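Local coordinates for DNA excision repair protein ERCC-6-like (Homo sapiens, PDB 5JNO), which is an ATP-dependent DNA translocase and helicase that senses tension on stretched, catenated DNA in anaphase, at residues Pro6-His11 / Lys39-Asn44. Numbering follows the deposited sequence.
Sequences PEQAAH and KDIFPN
The flat ends of His11 and Gln8 leave the contact with Ile41 to their CB atoms. The imidazole of His11 lays neither a face nor an edge on the isoleucine. The amide of Gln8 is likewise directed elsewhere: its OE1 is hydrogen-bonded to a residue bordering the segment, its NE2 makes a weak hydrogen bond to Glu2, and on the backbone Gln8 N is hydrogen-bonded to Ser5 OG. The ring of Phe42 meets Tyr12 with the planes at about 45°, and a basic side chain from the chain of another protein makes a cation-pi contact with it.

Ile41 is the one residue of 39-44 that touches 6-11. Its two methyls reach two points one helical turn apart. CG2 touches CB of Gln8 at 3.7 Å. CD1 touches CB of His11, also at 3.7 Å. The backbone O of Gln8 also borders both methyls, 3.8 Å from CG2 of Ile41 and 4.0 Å from CD1 of the same residue. CG1 sits beside the backbone N (chi1 -59°) and CG2 anti to it. CD1 continues extended from CG1 (chi2 168°), which carries it out to His11.

Helix 6-25 and helix 28-41 form an antiparallel hairpin in this N-terminal piece of the protein. The tetratricopeptide (TPR) repeat takes in residues 12-45, so Ile41 lies in it while Gln8 and His11 come just before it. The contact lies at the open end of the hairpin, away from the turn. It is a small apolar surface patch of 132 Å² with no hydrogen bond across it. Ala9 and Ala10 point away from Ile41, and each packs on an aromatic side chain from that other protein. Beyond Phe42 and Pro43, Asn44 occupies the N-cap position of helix 45-48.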
ATOM      1  N   PRO B   6      -5.459   4.233  -9.264  1.00 45.81           N
ATOM      2  CA  PRO B   6      -4.037   4.444  -9.443  1.00 44.73           C
ATOM      3  C   PRO B   6      -3.596   5.905  -9.291  1.00 47.17           C
ATOM      4  O   PRO B   6      -2.459   6.161  -8.926  1.00 45.10           O
ATOM      5  CB  PRO B   6      -3.795   3.949 -10.862  1.00 47.02           C
ATOM      6  CG  PRO B   6      -4.856   2.921 -11.073  1.00 48.01           C
ATOM      7  CD  PRO B   6      -6.055   3.481 -10.389  1.00 47.01           C
ATOM      8  N   GLU B   7      -4.502   6.828  -9.595  1.00 50.20           N
ATOM      9  CA  GLU B   7      -4.300   8.261  -9.412  1.00 54.67           C
ATOM     10  C   GLU B   7      -4.132   8.589  -7.947  1.00 47.89           C
ATOM     11  O   GLU B   7      -3.212   9.288  -7.572  1.00 49.65           O
ATOM     12  CB  GLU B   7      -5.505   9.065  -9.946  1.00 58.47           C
ATOM     13  CG  GLU B   7      -5.729   8.988 -11.451  1.00 63.24           C
ATOM     14  CD  GLU B   7      -6.713   7.895 -11.894  1.00 62.15           C
ATOM     15  OE1 GLU B   7      -6.615   6.712 -11.478  1.00 59.44           O
ATOM     16  OE2 GLU B   7      -7.596   8.230 -12.688  1.00 67.40           O
ATOM     17  N   GLN B   8      -5.041   8.080  -7.131  1.00 46.90           N
ATOM     18  CA  GLN B   8      -4.943   8.242  -5.695  1.00 47.77           C
ATOM     19  C   GLN B   8      -3.631   7.658  -5.166  1.00 49.14           C
ATOM     20  O   GLN B   8      -2.911   8.330  -4.437  1.00 49.39           O
ATOM     21  CB  GLN B   8      -6.140   7.600  -5.001  1.00 49.88           C
ATOM     22  CG  GLN B   8      -7.431   8.370  -5.214  1.00 52.37           C
ATOM     23  CD  GLN B   8      -8.674   7.647  -4.684  1.00 62.16           C
ATOM     24  OE1 GLN B   8      -8.826   6.421  -4.785  1.00 59.63           O
ATOM     25  NE2 GLN B   8      -9.589   8.423  -4.125  1.00 70.87           N
ATOM     26  N   ALA B   9      -3.303   6.428  -5.569  1.00 45.89           N
ATOM     27  CA  ALA B   9      -2.095   5.782  -5.091  1.00 43.81           C
ATOM     28  C   ALA B   9      -0.889   6.619  -5.402  1.00 45.17           C
ATOM     29  O   ALA B   9      -0.002   6.776  -4.546  1.00 41.24           O
ATOM     30  CB  ALA B   9      -1.930   4.388  -5.665  1.00 44.66           C
ATOM     31  N   ALA B  10      -0.856   7.160  -6.622  1.00 44.65           N
ATOM     32  CA  ALA B  10       0.302   7.938  -7.067  1.00 45.63           C
ATOM     33  C   ALA B  10       0.500   9.176  -6.192  1.00 46.19           C
ATOM     34  O   ALA B  10       1.614   9.466  -5.793  1.00 46.62           O
ATOM     35  CB  ALA B  10       0.175   8.312  -8.537  1.00 45.10           C
ATOM     36  N   HIS B  11      -0.593   9.873  -5.903  1.00 48.32           N
ATOM     37  CA  HIS B  11      -0.571  11.050  -5.032  1.00 51.60           C
ATOM     38  C   HIS B  11      -0.184  10.687  -3.603  1.00 48.90           C
ATOM     39  O   HIS B  11       0.679  11.345  -3.014  1.00 45.25           O
ATOM     40  CB  HIS B  11      -1.933  11.739  -5.032  1.00 56.27           C
ATOM     41  CG  HIS B  11      -2.194  12.537  -6.264  1.00 62.01           C
ATOM     42  ND1 HIS B  11      -1.338  13.529  -6.697  1.00 74.53           N
ATOM     43  CD2 HIS B  11      -3.216  12.507  -7.147  1.00 66.02           C
ATOM     44  CE1 HIS B  11      -1.816  14.065  -7.804  1.00 74.78           C
ATOM     45  NE2 HIS B  11      -2.949  13.454  -8.104  1.00 71.16           N
ATOM     46  N   LYS B  39      -2.751  10.975   4.542  1.00 53.02           N
ATOM     47  CA  LYS B  39      -3.774  10.440   5.438  1.00 54.60           C
ATOM     48  C   LYS B  39      -5.176  10.599   4.863  1.00 54.46           C
ATOM     49  O   LYS B  39      -6.057   9.755   5.110  1.00 54.52           O
ATOM     50  CB  LYS B  39      -3.705  11.121   6.826  1.00 58.62           C
ATOM     51  CG  LYS B  39      -4.857  10.775   7.760  1.00 65.47           C
ATOM     52  CD  LYS B  39      -4.602  11.194   9.212  1.00 75.53           C
ATOM     53  CE  LYS B  39      -4.585  12.715   9.387  1.00 81.32           C
ATOM     54  NZ  LYS B  39      -5.773  13.434   8.828  1.00 83.79           N
ATOM     55  N   ASP B  40      -5.395  11.691   4.138  1.00 53.09           N
ATOM     56  CA  ASP B  40      -6.705  11.974   3.560  1.00 56.82           C
ATOM     57  C   ASP B  40      -7.055  11.053   2.411  1.00 56.18           C
ATOM     58  O   ASP B  40      -8.235  10.877   2.125  1.00 58.35           O
ATOM     59  CB  ASP B  40      -6.771  13.387   3.006  1.00 61.48           C
ATOM     60  CG  ASP B  40      -6.750  14.466   4.087  1.00 65.62           C
ATOM     61  OD1 ASP B  40      -6.850  14.200   5.318  1.00 62.30           O
ATOM     62  OD2 ASP B  40      -6.627  15.617   3.646  1.00 69.07           O
ATOM     63  N   ILE B  41      -6.046  10.521   1.729  1.00 54.46           N
ATOM     64  CA  ILE B  41      -6.261   9.541   0.659  1.00 54.09           C
ATOM     65  C   ILE B  41      -6.338   8.129   1.237  1.00 54.05           C
ATOM     66  O   ILE B  41      -7.250   7.378   0.908  1.00 58.05           O
ATOM     67  CB  ILE B  41      -5.135   9.614  -0.400  1.00 55.61           C
ATOM     68  CG1 ILE B  41      -5.083  11.018  -1.017  1.00 53.29           C
ATOM     69  CG2 ILE B  41      -5.326   8.536  -1.476  1.00 57.16           C
ATOM     70  CD1 ILE B  41      -3.862  11.301  -1.855  1.00 52.22           C
ATOM     71  N   PHE B  42      -5.390   7.764   2.095  1.00 54.74           N
ATOM     72  CA  PHE B  42      -5.230   6.368   2.531  1.00 54.60           C
ATOM     73  C   PHE B  42      -4.717   6.342   3.972  1.00 55.82           C
ATOM     74  O   PHE B  42      -3.517   6.180   4.217  1.00 51.12           O
ATOM     75  CB  PHE B  42      -4.263   5.647   1.573  1.00 52.82           C
ATOM     76  CG  PHE B  42      -4.172   4.141   1.744  1.00 52.36           C
ATOM     77  CD1 PHE B  42      -4.748   3.453   2.822  1.00 56.00           C
ATOM     78  CD2 PHE B  42      -3.456   3.400   0.801  1.00 56.28           C
ATOM     79  CE1 PHE B  42      -4.636   2.080   2.940  1.00 59.01           C
ATOM     80  CE2 PHE B  42      -3.347   2.013   0.906  1.00 56.59           C
ATOM     81  CZ  PHE B  42      -3.937   1.358   1.981  1.00 59.51           C
ATOM     82  N   PRO B  43      -5.640   6.482   4.937  1.00 59.25           N
ATOM     83  CA  PRO B  43      -5.179   6.559   6.326  1.00 62.00           C
ATOM     84  C   PRO B  43      -4.568   5.227   6.780  1.00 62.93           C
ATOM     85  O   PRO B  43      -5.070   4.181   6.388  1.00 64.15           O
ATOM     86  CB  PRO B  43      -6.469   6.889   7.110  1.00 63.75           C
ATOM     87  CG  PRO B  43      -7.603   6.498   6.214  1.00 63.08           C
ATOM     88  CD  PRO B  43      -7.103   6.667   4.814  1.00 59.52           C
ATOM     89  N   ASN B  44      -3.484   5.274   7.553  1.00 58.07           N
ATOM     90  CA  ASN B  44      -2.877   4.069   8.126  1.00 65.20           C
ATOM     91  C   ASN B  44      -1.983   4.402   9.304  1.00 67.84           C
ATOM     92  O   ASN B  44      -1.389   5.470   9.345  1.00 70.99           O
ATOM     93  CB  ASN B  44      -2.071   3.267   7.077  1.00 66.64           C
ATOM     94  CG  ASN B  44      -0.918   4.066   6.463  1.00 67.39           C
ATOM     95  OD1 ASN B  44      -1.125   4.884   5.560  1.00 71.86           O
ATOM     96  ND2 ASN B  44       0.300   3.817   6.934  1.00 66.47           N
TER